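Side-chain contacts in beta-glucosidase (Chaetomella raphigera, PDB 6JXG), which probably hydrolyses terminal, non-reducing beta-D-glucosyl residues with release of beta-D-glucose, as a secreted family 3 glycoside hydrolase of cellulose breakdown: residues 559-562 with 566-569; 52-57 with 290-295; 465-470 with 493-498; 677-680 with 685-688; 266-271 with 279-284. All blocks are in the same frame, centred on the assembly; numbering follows the deposited sequence.

Contact 1: 559-562 with 566-569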
# COMPACT_ATOMS: atom_id res chain seq x y z
N TYR A 559 -14.80 7.37 -0.90
CA TYR A 559 -15.66 8.09 -1.87
C TYR A 559 -17.01 7.44 -2.13
O TYR A 559 -17.96 8.12 -2.50
CB TYR A 559 -14.94 8.37 -3.21
CG TYR A 559 -14.67 7.13 -4.07
CD1 TYR A 559 -15.47 6.84 -5.14
CD2 TYR A 559 -13.59 6.28 -3.79
CE1 TYR A 559 -15.27 5.72 -5.93
CE2 TYR A 559 -13.34 5.23 -4.62
CZ TYR A 559 -14.21 4.91 -5.66
OH TYR A 559 -13.98 3.79 -6.44
N ARG A 560 -17.07 6.12 -2.00
CA ARG A 560 -18.34 5.39 -2.10
C ARG A 560 -19.37 5.94 -1.11
O ARG A 560 -20.54 6.09 -1.46
CB ARG A 560 -18.10 3.91 -1.82
CG ARG A 560 -17.25 3.17 -2.86
CD ARG A 560 -16.70 1.84 -2.28
NE ARG A 560 -16.42 0.87 -3.35
CZ ARG A 560 -15.35 0.90 -4.15
NH1 ARG A 560 -14.45 1.84 -3.95
NH2 ARG A 560 -15.25 0.05 -5.20
N HIS A 561 -18.93 6.26 0.10
CA HIS A 561 -19.78 6.92 1.09
C HIS A 561 -20.15 8.34 0.75
O HIS A 561 -21.34 8.72 0.81
CB HIS A 561 -19.16 6.85 2.47
CG HIS A 561 -19.82 7.70 3.50
ND1 HIS A 561 -21.08 7.46 4.00
CD2 HIS A 561 -19.36 8.79 4.15
CE1 HIS A 561 -21.38 8.38 4.90
NE2 HIS A 561 -20.34 9.19 5.02
N PHE A 562 -19.16 9.13 0.40
CA PHE A 562 -19.42 10.54 0.03
C PHE A 562 -20.44 10.55 -1.10
O PHE A 562 -21.39 11.39 -1.07
CB PHE A 562 -18.15 11.29 -0.32
CG PHE A 562 -17.24 11.54 0.85
CD1 PHE A 562 -17.21 12.77 1.45
CD2 PHE A 562 -16.42 10.52 1.37
CE1 PHE A 562 -16.39 13.02 2.51
CE2 PHE A 562 -15.64 10.75 2.50
CZ PHE A 562 -15.60 12.01 3.07
N ASN A 566 -24.29 11.74 -0.69
CA ASN A 566 -24.30 13.03 -1.25
C ASN A 566 -23.56 14.07 -0.42
O ASN A 566 -24.09 15.14 -0.24
CB ASN A 566 -25.77 13.46 -1.47
CG ASN A 566 -26.45 12.53 -2.47
OD1 ASN A 566 -27.14 11.61 -2.10
ND2 ASN A 566 -26.15 12.74 -3.75
N ILE A 567 -22.35 13.74 0.06
CA ILE A 567 -21.54 14.67 0.84
C ILE A 567 -20.46 15.18 -0.08
O ILE A 567 -19.78 14.37 -0.71
CB ILE A 567 -20.88 13.96 2.07
CG1 ILE A 567 -21.94 13.49 3.04
CG2 ILE A 567 -19.90 14.94 2.71
CD1 ILE A 567 -21.53 12.49 4.11
N GLN A 568 -20.32 16.50 -0.21
CA GLN A 568 -19.28 17.06 -1.01
C GLN A 568 -17.94 17.01 -0.23
O GLN A 568 -17.82 17.59 0.85
CB GLN A 568 -19.55 18.53 -1.43
CG GLN A 568 -20.57 18.73 -2.54
CD GLN A 568 -21.88 19.28 -1.99
OE1 GLN A 568 -21.89 20.33 -1.34
NE2 GLN A 568 -22.99 18.55 -2.21
N PRO A 569 -16.93 16.38 -0.83
CA PRO A 569 -15.65 16.38 -0.16
C PRO A 569 -15.01 17.68 -0.48
O PRO A 569 -15.52 18.41 -1.37
CB PRO A 569 -14.91 15.18 -0.85
CG PRO A 569 -15.63 14.88 -2.14
CD PRO A 569 -16.96 15.59 -2.07
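Phe562 and Ile567, five residues apart in sequence, supply most of the 258 Å² buried here, and their pairing illustrates how a helix is brought to an end. The helix closes in a Schellman motif. Its six-to-one bond runs from Ile567 N to Phe562 O at 2.8 Å, with an angle of 159° at the hydrogen and the donor in the carbonyl plane. Asn566 makes the reversal with a positive phi of 59°, its CB directed away from the helix, and the chain that follows doubles back so that Ile567 CB points at the last turn.

The two side chains complete the motif with an apolar contact. The CG2 branch of Ile567 approaches the phenyl ring obliquely, 3.7 Å from Phe562 CD1. In the plane of the same ring, at its edge, lies Ile567 O, also 3.7 Å from Phe562 CD1. Pro569 adds a further apolar neighbour, its CB 4.0 Å from Phe562 CD1. The other branch of Ile567 takes a separate course: with CG1 anti to the carbonyl carbon (chi1 -65°) and the chain extended beyond it, the terminal CD1 arrives 3.6 Å from His561 NE2, one residue earlier on the helix.

Beyond the two segments, Tyr540 meets Phe562 edge to face, while Ile567 also touches Asp539 and Pro569 touches Thr532 and Arg702. The start of helix 559-564 faces other parts of the chain: Arg560 forms a salt bridge with Asp130 and a hydrogen bond with Gln649 at the start of strand 649-658, and Tyr559 stacks on Phe573.

Contact 2: 52-57 with 290-295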
# COMPACT_ATOMS: atom_id res chain seq x y z
N PRO A 52 17.65 -24.09 2.86
CA PRO A 52 18.38 -23.24 3.83
C PRO A 52 17.57 -22.89 5.05
O PRO A 52 16.42 -23.27 5.15
CB PRO A 52 18.68 -21.98 3.04
CG PRO A 52 17.48 -21.83 2.13
CD PRO A 52 17.07 -23.29 1.77
N GLU A 53 18.19 -22.15 5.96
CA GLU A 53 17.50 -21.56 7.05
C GLU A 53 16.61 -20.44 6.49
O GLU A 53 17.06 -19.31 6.34
CB GLU A 53 18.53 -21.06 8.06
CG GLU A 53 17.96 -20.49 9.35
CD GLU A 53 19.03 -20.08 10.35
OE1 GLU A 53 18.79 -19.25 11.23
OE2 GLU A 53 20.11 -20.61 10.25
N LEU A 54 15.35 -20.73 6.17
CA LEU A 54 14.51 -19.74 5.47
C LEU A 54 14.44 -18.41 6.20
O LEU A 54 14.17 -18.39 7.42
CB LEU A 54 13.09 -20.23 5.20
CG LEU A 54 13.05 -21.43 4.25
CD1 LEU A 54 11.67 -22.09 4.33
CD2 LEU A 54 13.30 -20.99 2.82
N CYS A 55 14.63 -17.32 5.45
CA CYS A 55 14.81 -15.97 6.01
C CYS A 55 13.56 -15.15 5.62
O CYS A 55 13.28 -14.99 4.40
CB CYS A 55 16.08 -15.33 5.45
SG CYS A 55 16.27 -13.55 5.87
N TYR A 56 12.85 -14.68 6.66
CA TYR A 56 11.67 -13.83 6.49
C TYR A 56 12.07 -12.44 6.99
O TYR A 56 12.48 -12.30 8.19
CB TYR A 56 10.54 -14.36 7.36
CG TYR A 56 9.94 -15.71 6.98
CD1 TYR A 56 8.66 -15.82 6.42
CD2 TYR A 56 10.60 -16.87 7.25
CE1 TYR A 56 8.14 -17.02 6.12
CE2 TYR A 56 10.09 -18.10 6.92
CZ TYR A 56 8.84 -18.18 6.37
OH TYR A 56 8.33 -19.42 6.08
N GLN A 57 11.94 -11.44 6.13
CA GLN A 57 12.42 -10.12 6.45
C GLN A 57 11.37 -9.03 6.10
O GLN A 57 10.80 -9.02 5.01
CB GLN A 57 13.76 -9.80 5.78
CG GLN A 57 14.47 -8.58 6.37
CD GLN A 57 15.11 -8.90 7.72
OE1 GLN A 57 15.12 -10.06 8.18
NE2 GLN A 57 15.68 -7.88 8.35
N ALA A 290 6.46 -25.74 -1.91
CA ALA A 290 5.96 -25.38 -3.23
C ALA A 290 6.33 -23.90 -3.56
O ALA A 290 6.72 -23.60 -4.68
CB ALA A 290 4.47 -25.57 -3.31
N SER A 291 6.10 -23.01 -2.63
CA SER A 291 6.38 -21.60 -2.83
C SER A 291 7.87 -21.32 -3.06
O SER A 291 8.27 -20.52 -3.92
CB SER A 291 5.86 -20.84 -1.61
OG SER A 291 4.41 -20.72 -1.68
N TRP A 292 8.69 -22.02 -2.31
CA TRP A 292 10.16 -22.04 -2.48
C TRP A 292 10.59 -22.43 -3.89
O TRP A 292 11.35 -21.69 -4.57
CB TRP A 292 10.77 -22.98 -1.42
CG TRP A 292 12.27 -23.01 -1.31
CD1 TRP A 292 13.08 -21.97 -0.99
CD2 TRP A 292 13.13 -24.16 -1.45
NE1 TRP A 292 14.38 -22.38 -0.94
CE2 TRP A 292 14.43 -23.72 -1.20
CE3 TRP A 292 12.91 -25.52 -1.67
CZ2 TRP A 292 15.50 -24.53 -1.24
CZ3 TRP A 292 14.01 -26.34 -1.72
CH2 TRP A 292 15.29 -25.83 -1.49
N TYR A 293 10.07 -23.57 -4.33
CA TYR A 293 10.33 -24.05 -5.69
C TYR A 293 9.68 -23.17 -6.73
O TYR A 293 10.28 -22.93 -7.77
CB TYR A 293 9.80 -25.45 -5.89
CG TYR A 293 10.59 -26.53 -5.20
CD1 TYR A 293 11.90 -26.76 -5.55
CD2 TYR A 293 10.03 -27.34 -4.23
CE1 TYR A 293 12.65 -27.73 -4.96
CE2 TYR A 293 10.79 -28.36 -3.63
CZ TYR A 293 12.11 -28.53 -4.03
OH TYR A 293 12.95 -29.47 -3.46
N PHE A 294 8.46 -22.67 -6.45
CA PHE A 294 7.73 -21.84 -7.42
C PHE A 294 8.49 -20.61 -7.88
O PHE A 294 8.56 -20.35 -9.07
CB PHE A 294 6.34 -21.42 -6.87
CG PHE A 294 5.54 -20.63 -7.86
CD1 PHE A 294 5.62 -19.25 -7.90
CD2 PHE A 294 4.78 -21.28 -8.78
CE1 PHE A 294 4.93 -18.49 -8.86
CE2 PHE A 294 4.01 -20.55 -9.70
CZ PHE A 294 4.12 -19.12 -9.74
N VAL A 295 9.09 -19.88 -6.97
CA VAL A 295 9.95 -18.77 -7.35
C VAL A 295 11.42 -19.13 -7.65
O VAL A 295 12.18 -18.23 -7.92
CB VAL A 295 9.88 -17.57 -6.37
CG1 VAL A 295 8.43 -17.29 -5.99
CG2 VAL A 295 10.67 -17.78 -5.14
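Trp292 reaches out from the end of helix 278-294 and meets Pro52 and Leu54, the two residues that carry the approach to strand 55-57. The contacts between them are apolar. Pro52 and the indole come from opposite directions, and the proline CD stands 3.6 Å from Trp292 CZ2, on the six-membered part of the ring system. Leu54 serves the other end of the indole: its CD2 methyl lies 3.9 Å from Trp292 CD1. Both approaches are oblique to the indole plane. With CG anti to the backbone N (chi1 -173°), the indole projects across a separation of 9.3 Å between Leu54 CA and Trp292 CA, so side chains alone bridge the distance.

Within the helix there is also an aromatic contact: Trp292 CE3 sits 3.8 Å above the plane of the Tyr293 ring, over its centre. With an alanine in place of Trp292, Pro52 and Leu54 would probably both lose their partner on the helix, and the Tyr293 ring the neighbour over that face.

Directional and covalent links tie each segment separately to other parts of the chain: Cys55 forms a disulfide with Cys39, and Ser291 OG is hydrogen-bonded to Ala195 O. The Trp292 side chain also touches Gln151 of strand 151-157, in the family 3 N-terminal domain, which belongs to the TIM-barrel clan.

No hydrogen bond joins the two segments, and only 106 Å² is buried between them. Chemically, the loop leading into strand 55-57 and the end of helix 278-294 thus meet through apolar surface alone, probably held by fit and the exclusion of water.

Contact 3: 465-470 with 493-498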
# COMPACT_ATOMS: atom_id res chain seq x y z
N ALA A 465 -1.41 26.07 12.68
CA ALA A 465 -0.93 27.32 13.30
C ALA A 465 0.35 27.85 12.66
O ALA A 465 0.48 29.05 12.44
CB ALA A 465 -0.83 27.16 14.82
N LEU A 466 1.26 26.98 12.23
CA LEU A 466 2.39 27.43 11.45
C LEU A 466 2.02 28.11 10.14
O LEU A 466 2.59 29.19 9.75
CB LEU A 466 3.38 26.26 11.16
CG LEU A 466 4.74 26.64 10.60
CD1 LEU A 466 5.47 27.55 11.55
CD2 LEU A 466 5.53 25.35 10.33
N VAL A 467 1.18 27.45 9.37
CA VAL A 467 0.68 28.03 8.13
C VAL A 467 -0.02 29.37 8.38
O VAL A 467 0.26 30.30 7.68
CB VAL A 467 -0.25 27.09 7.34
CG1 VAL A 467 -0.61 27.74 5.98
CG2 VAL A 467 0.50 25.80 7.06
N GLN A 468 -0.89 29.43 9.39
CA GLN A 468 -1.59 30.69 9.73
C GLN A 468 -0.59 31.86 10.02
O GLN A 468 -0.79 32.98 9.53
CB GLN A 468 -2.47 30.46 10.91
CG GLN A 468 -3.71 29.72 10.55
CD GLN A 468 -4.48 29.23 11.71
OE1 GLN A 468 -3.92 29.01 12.79
NE2 GLN A 468 -5.79 29.07 11.53
N ALA A 469 0.50 31.55 10.74
CA ALA A 469 1.58 32.50 10.99
C ALA A 469 2.27 32.98 9.71
O ALA A 469 2.62 34.17 9.56
CB ALA A 469 2.61 31.89 11.94
N VAL A 470 2.49 32.07 8.78
CA VAL A 470 3.17 32.43 7.58
C VAL A 470 2.22 33.30 6.73
O VAL A 470 2.65 34.32 6.13
CB VAL A 470 3.63 31.17 6.82
CG1 VAL A 470 4.22 31.51 5.46
CG2 VAL A 470 4.72 30.48 7.66
N LEU A 493 -7.09 26.39 3.80
CA LEU A 493 -7.76 26.89 2.63
C LEU A 493 -8.47 28.25 2.83
O LEU A 493 -8.65 29.02 1.88
CB LEU A 493 -8.80 25.85 2.17
CG LEU A 493 -8.23 24.57 1.52
CD1 LEU A 493 -9.29 23.50 1.45
CD2 LEU A 493 -7.62 24.85 0.16
N ALA A 494 -8.83 28.54 4.04
CA ALA A 494 -9.49 29.81 4.38
C ALA A 494 -8.51 30.96 4.34
O ALA A 494 -8.92 32.08 4.48
CB ALA A 494 -10.13 29.71 5.76
N LEU A 495 -7.23 30.69 4.13
CA LEU A 495 -6.23 31.74 4.10
C LEU A 495 -6.02 32.27 2.72
O LEU A 495 -5.55 31.55 1.85
CB LEU A 495 -4.90 31.24 4.66
CG LEU A 495 -4.99 30.75 6.11
CD1 LEU A 495 -3.75 29.88 6.45
CD2 LEU A 495 -5.08 31.92 7.10
N SER A 496 -6.35 33.54 2.50
CA SER A 496 -6.26 34.05 1.13
C SER A 496 -4.83 34.12 0.60
O SER A 496 -4.61 33.99 -0.58
CB SER A 496 -6.96 35.41 1.03
OG SER A 496 -6.18 36.30 1.82
N SER A 497 -3.81 34.25 1.42
CA SER A 497 -2.46 34.26 0.90
C SER A 497 -1.88 32.87 0.48
O SER A 497 -0.84 32.81 -0.16
CB SER A 497 -1.47 34.94 1.90
OG SER A 497 -1.80 34.61 3.22
N VAL A 498 -2.57 31.80 0.81
CA VAL A 498 -2.13 30.42 0.39
C VAL A 498 -2.51 30.25 -1.07
O VAL A 498 -3.73 30.20 -1.44
CB VAL A 498 -2.73 29.34 1.26
CG1 VAL A 498 -2.43 27.93 0.67
CG2 VAL A 498 -2.18 29.42 2.69
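Leu495 inserts a single methyl, CD1, against helix 463-471, where it meets Val467 and the backbone of Gln468. The torsions explain the fit. Leu495 has CG anti to the carbonyl carbon (chi1 -59°) and an extended second torsion, which carries CD1 to 3.8 Å from Val467 CG1 and 4.0 Å from Gln468 CA. Val467 answers with the branch set opposite its backbone N (chi1 -174°). That same CG1 also touches Val498 CG2 at 4.0 Å, so one methyl of the helix serves two partners. Val467 meets Leu495 at a slant and Val498 at about a right angle. Although Gln468 CB points from the loop, its CG still comes within 4.1 Å of Leu495 CD1, and only the aliphatic root takes part.

A type I turn from Leu495 to Val498 brings Leu495 and Val498, the first residue of strand 498-503, to bear on the helix. Helix 463-471 packs here on the mainly parallel sheet of the family 3 C-terminal domain, Val467 and Val498 both touching Val479 of strand 477-483. Between the two segments the contact is aliphatic and non-directional, while Ser497 OG, hydrogen-bonded to Ala471 O just past 465-470, adds a polar link to the helix end.

Contact 4: 677-680 with 685-688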
# COMPACT_ATOMS: atom_id res chain seq x y z
N TYR A 677 -20.97 -8.55 -8.94
CA TYR A 677 -21.20 -8.29 -7.52
C TYR A 677 -21.32 -9.62 -6.83
O TYR A 677 -21.67 -10.65 -7.48
CB TYR A 677 -22.43 -7.41 -7.30
CG TYR A 677 -23.76 -8.10 -7.64
CD1 TYR A 677 -24.42 -8.89 -6.71
CD2 TYR A 677 -24.27 -8.02 -8.90
CE1 TYR A 677 -25.61 -9.54 -7.01
CE2 TYR A 677 -25.47 -8.65 -9.24
CZ TYR A 677 -26.14 -9.40 -8.31
OH TYR A 677 -27.31 -10.01 -8.71
N TRP A 678 -21.08 -9.62 -5.52
CA TRP A 678 -21.25 -10.80 -4.70
C TRP A 678 -22.69 -10.94 -4.17
O TRP A 678 -23.18 -10.08 -3.42
CB TRP A 678 -20.31 -10.79 -3.49
CG TRP A 678 -20.39 -12.02 -2.69
CD1 TRP A 678 -21.15 -12.20 -1.59
CD2 TRP A 678 -19.71 -13.30 -2.91
NE1 TRP A 678 -20.95 -13.46 -1.04
CE2 TRP A 678 -20.09 -14.16 -1.85
CE3 TRP A 678 -18.79 -13.77 -3.85
CZ2 TRP A 678 -19.64 -15.48 -1.74
CZ3 TRP A 678 -18.32 -15.08 -3.74
CH2 TRP A 678 -18.74 -15.93 -2.65
N ASP A 679 -23.33 -12.04 -4.59
CA ASP A 679 -24.68 -12.39 -4.24
C ASP A 679 -24.65 -13.35 -3.05
O ASP A 679 -24.18 -14.53 -3.17
CB ASP A 679 -25.35 -13.09 -5.41
CG ASP A 679 -26.83 -13.41 -5.11
OD1 ASP A 679 -27.52 -12.56 -4.58
OD2 ASP A 679 -27.23 -14.55 -5.30
N THR A 680 -25.09 -12.84 -1.91
CA THR A 680 -25.02 -13.60 -0.69
C THR A 680 -26.00 -14.74 -0.81
O THR A 680 -25.74 -15.77 -0.27
CB THR A 680 -25.38 -12.77 0.55
OG1 THR A 680 -26.69 -12.20 0.38
CG2 THR A 680 -24.39 -11.62 0.79
N TRP A 685 -20.21 -14.95 -7.08
CA TRP A 685 -20.18 -13.69 -7.89
C TRP A 685 -21.24 -13.77 -8.96
O TRP A 685 -21.32 -14.79 -9.64
CB TRP A 685 -18.83 -13.51 -8.54
CG TRP A 685 -17.78 -13.07 -7.54
CD1 TRP A 685 -16.89 -13.87 -6.86
CD2 TRP A 685 -17.56 -11.74 -7.09
NE1 TRP A 685 -16.10 -13.07 -6.01
CE2 TRP A 685 -16.51 -11.77 -6.11
CE3 TRP A 685 -18.15 -10.51 -7.40
CZ2 TRP A 685 -16.07 -10.66 -5.47
CZ3 TRP A 685 -17.69 -9.36 -6.74
CH2 TRP A 685 -16.62 -9.45 -5.80
N VAL A 686 -22.06 -12.72 -9.11
CA VAL A 686 -22.99 -12.67 -10.22
C VAL A 686 -22.62 -11.53 -11.18
O VAL A 686 -22.30 -10.43 -10.75
CB VAL A 686 -24.42 -12.55 -9.69
CG1 VAL A 686 -25.41 -12.38 -10.85
CG2 VAL A 686 -24.83 -13.83 -8.95
N THR A 687 -22.68 -11.81 -12.47
CA THR A 687 -22.59 -10.78 -13.49
C THR A 687 -23.95 -10.44 -14.07
O THR A 687 -24.52 -11.28 -14.77
CB THR A 687 -21.75 -11.27 -14.66
OG1 THR A 687 -20.58 -11.90 -14.12
CG2 THR A 687 -21.33 -10.09 -15.55
N PRO A 688 -24.46 -9.22 -13.83
CA PRO A 688 -25.79 -8.85 -14.34
C PRO A 688 -25.97 -9.02 -15.85
O PRO A 688 -25.03 -8.90 -16.68
CB PRO A 688 -25.94 -7.37 -13.97
CG PRO A 688 -24.95 -7.12 -12.89
CD PRO A 688 -23.82 -8.12 -13.10
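The indole of Trp685 receives an edge on one face: Trp678 CE3 stands 3.5 Å above its plane, offset toward the rim. This is a T-shaped stack, with the six-membered ring of Trp678 and the five-membered ring of Trp685 4.9 Å apart at their centroids and the planes at 82°. Tyr677 N lies in the Trp685 plane, at the edge. The phenol of Tyr677, projecting from the opposite side of the hairpin, takes Val686 CB over one face in a CH-pi contact, 4.2 Å from the ring centroid, and Pro688 CG at its edge, 4.0 Å from Tyr677 CE2. Its chi1 of 69°, between backbone N and carbonyl carbon, folds the ring over the partner strand.

Between these two layers of rings, Tyr677 and Val686 form an antiparallel hydrogen-bonded pair. Tyr677 N donates to Val686 O at 2.9 Å, and the return bond, Val686 N to Tyr677 O, is 2.7 Å and nearly straight at 169°. Trp678 and Trp685 make up the non-hydrogen-bonded pair that follows. A serine in place of Trp685 is likely to leave the Trp678 edge without the face it meets and open a gap on that side of the hairpin.

This beta hairpin of strands 677-679 and 684-686, part of the fibronectin type III-like domain, packs against helix 175-182: His179 stacks on Trp678, Glu180 accepts a hydrogen bond from Trp678 N, and Tyr677 touches Arg176.

Contact 5: 266-271 with 279-284. With NAG (2-acetamido-2-deoxy-beta-D-glucopyranose), chain C.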
# COMPACT_ATOMS: atom_id res chain seq x y z
N ASN A 266 5.52 -29.61 20.44
CA ASN A 266 4.10 -29.54 20.73
C ASN A 266 3.17 -29.91 19.58
O ASN A 266 2.20 -30.59 19.81
CB ASN A 266 3.71 -28.16 21.23
CG ASN A 266 3.71 -28.07 22.72
OD1 ASN A 266 3.31 -28.99 23.40
ND2 ASN A 266 4.21 -26.97 23.25
N LEU A 267 3.47 -29.52 18.35
CA LEU A 267 2.65 -29.93 17.20
C LEU A 267 2.76 -31.44 16.95
O LEU A 267 1.73 -32.11 16.65
CB LEU A 267 3.07 -29.14 15.94
CG LEU A 267 2.33 -29.41 14.62
CD1 LEU A 267 0.83 -29.25 14.68
CD2 LEU A 267 2.90 -28.50 13.51
N LEU A 268 3.97 -31.99 17.07
CA LEU A 268 4.16 -33.48 16.96
C LEU A 268 3.37 -34.22 18.03
O LEU A 268 2.80 -35.27 17.74
CB LEU A 268 5.65 -33.83 17.00
CG LEU A 268 6.52 -33.17 15.93
CD1 LEU A 268 7.94 -33.68 15.89
CD2 LEU A 268 5.84 -33.29 14.58
N ALA A 269 3.31 -33.67 19.23
CA ALA A 269 2.47 -34.20 20.28
C ALA A 269 0.98 -34.19 19.89
O ALA A 269 0.27 -35.11 20.17
CB ALA A 269 2.70 -33.38 21.57
N ALA A 270 0.51 -33.10 19.26
CA ALA A 270 -0.89 -32.99 18.87
C ALA A 270 -1.20 -34.06 17.80
O ALA A 270 -2.30 -34.54 17.68
CB ALA A 270 -1.15 -31.61 18.29
N ILE A 271 -0.22 -34.38 16.97
CA ILE A 271 -0.44 -35.38 15.96
C ILE A 271 -0.51 -36.75 16.64
O ILE A 271 -1.41 -37.55 16.34
CB ILE A 271 0.66 -35.40 14.87
CG1 ILE A 271 0.66 -34.06 14.09
CG2 ILE A 271 0.37 -36.56 13.91
CD1 ILE A 271 1.76 -33.86 13.07
N SER A 279 -1.75 -35.46 7.99
CA SER A 279 -1.99 -34.87 6.70
C SER A 279 -1.94 -33.31 6.73
O SER A 279 -1.58 -32.65 5.71
CB SER A 279 -3.32 -35.33 6.15
OG SER A 279 -4.36 -34.83 6.98
N ARG A 280 -2.28 -32.75 7.87
CA ARG A 280 -2.31 -31.29 8.03
C ARG A 280 -0.87 -30.77 8.05
O ARG A 280 -0.50 -29.84 7.30
CB ARG A 280 -3.13 -30.86 9.27
CG ARG A 280 -3.24 -29.29 9.45
CD ARG A 280 -4.17 -28.62 8.43
NE ARG A 280 -3.45 -28.14 7.29
CZ ARG A 280 -2.63 -27.07 7.33
NH1 ARG A 280 -2.56 -26.32 8.40
NH2 ARG A 280 -1.95 -26.72 6.26
N LEU A 281 -0.03 -31.40 8.84
CA LEU A 281 1.43 -31.00 8.80
C LEU A 281 2.09 -31.23 7.41
O LEU A 281 2.87 -30.40 6.90
CB LEU A 281 2.24 -31.74 9.88
CG LEU A 281 3.76 -31.65 9.92
CD1 LEU A 281 4.23 -30.21 10.07
CD2 LEU A 281 4.28 -32.49 11.08
N ASP A 282 1.76 -32.35 6.78
CA ASP A 282 2.25 -32.65 5.46
C ASP A 282 1.80 -31.57 4.49
O ASP A 282 2.60 -31.15 3.64
CB ASP A 282 1.74 -34.01 4.98
CG ASP A 282 2.40 -35.19 5.73
OD1 ASP A 282 3.37 -35.00 6.48
OD2 ASP A 282 1.97 -36.36 5.50
N ASP A 283 0.57 -31.10 4.64
CA ASP A 283 0.02 -30.09 3.76
C ASP A 283 0.77 -28.77 3.97
O ASP A 283 1.15 -28.12 3.03
CB ASP A 283 -1.46 -29.90 4.00
CG ASP A 283 -2.07 -28.90 3.07
OD1 ASP A 283 -2.24 -29.23 1.89
OD2 ASP A 283 -2.31 -27.78 3.49
N MET A 284 1.08 -28.45 5.21
CA MET A 284 1.82 -27.21 5.54
C MET A 284 3.16 -27.18 4.86
O MET A 284 3.54 -26.22 4.22
CB MET A 284 2.08 -27.14 7.04
CG MET A 284 0.93 -26.91 7.96
SD MET A 284 1.60 -27.03 9.66
CE MET A 284 0.21 -27.09 10.71
C1 NAG C . -2.56 -33.01 22.48
C2 NAG C . -3.29 -32.74 23.83
C3 NAG C . -3.38 -31.25 24.08
C4 NAG C . -2.06 -30.55 23.83
C5 NAG C . -1.44 -30.94 22.47
C6 NAG C . -0.03 -30.32 22.20
C7 NAG C . -4.91 -34.45 24.40
C8 NAG C . -6.37 -34.89 24.39
N2 NAG C . -4.65 -33.25 23.90
O3 NAG C . -3.85 -30.97 25.40
O4 NAG C . -2.37 -29.18 23.96
O5 NAG C . -1.30 -32.35 22.41
O6 NAG C . 0.78 -30.58 23.31
O7 NAG C . -3.99 -35.19 24.80
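Ile271 CD1 and Leu281 CD2 are pressed to 3.5 Å, tighter than the usual van der Waals contact, although the axes of 266-271 and 279-284 come no closer than 11.1 Å. Long side chains therefore fill the space between them. Leu281 is central: chi1 of 172° swings CG opposite the backbone N, and CD2 serves Ile271 and also Leu268 CD2 at 3.9 Å, CD1 serving Leu267 CD2 at 4.1 Å. Leu267 CD2 is shared in turn with Met284, whose extended chain brings CE to 4.1 Å from it, tip to tip.

Polar groups flank this apolar seam. Arg280 NH2 makes a salt bridge of 3.0 Å to Asp283 OD2, which accepts with its anti lone pair, and has a second carboxylate in Asp248. On helix 265-272, the sugar O6 of the glycan at Asn273 donates to Asn266 OD1 at 3.0 Å, while Ala269 and Ala270 lie against the same sugar. Helix 22-29 adds apolar cover, with Val29 touching both Leu267 and Met284. Consecutive helices joined by a short loop, packed through apolar side chains and with segments at 139°, roughly antiparallel, typify a helical hairpin, here in the family 3 N-terminal domain.

In the fold
Contacts 2 and 5 share helix 278-294: contact 5 is nested inside the long loop that contact 2 closes, and their nearest atoms are about 7 Å apart. Contacts 1 and 3 lie in the family 3 C-terminal domain, with nearest atoms about 8 Å apart, and contact 4 belongs to the fibronectin type III-like domain, about 10 Å from contact 1 at the nearest atoms. Contacts 3 and 5 mark the extremes, 63 Å between centres. The bound sugars are surface glycans: one touches 266-271, another lies about 8 Å from the Trp678 side chain of contact 4, and a mannose lies about 11 Å from the Val498 side chain of contact 3.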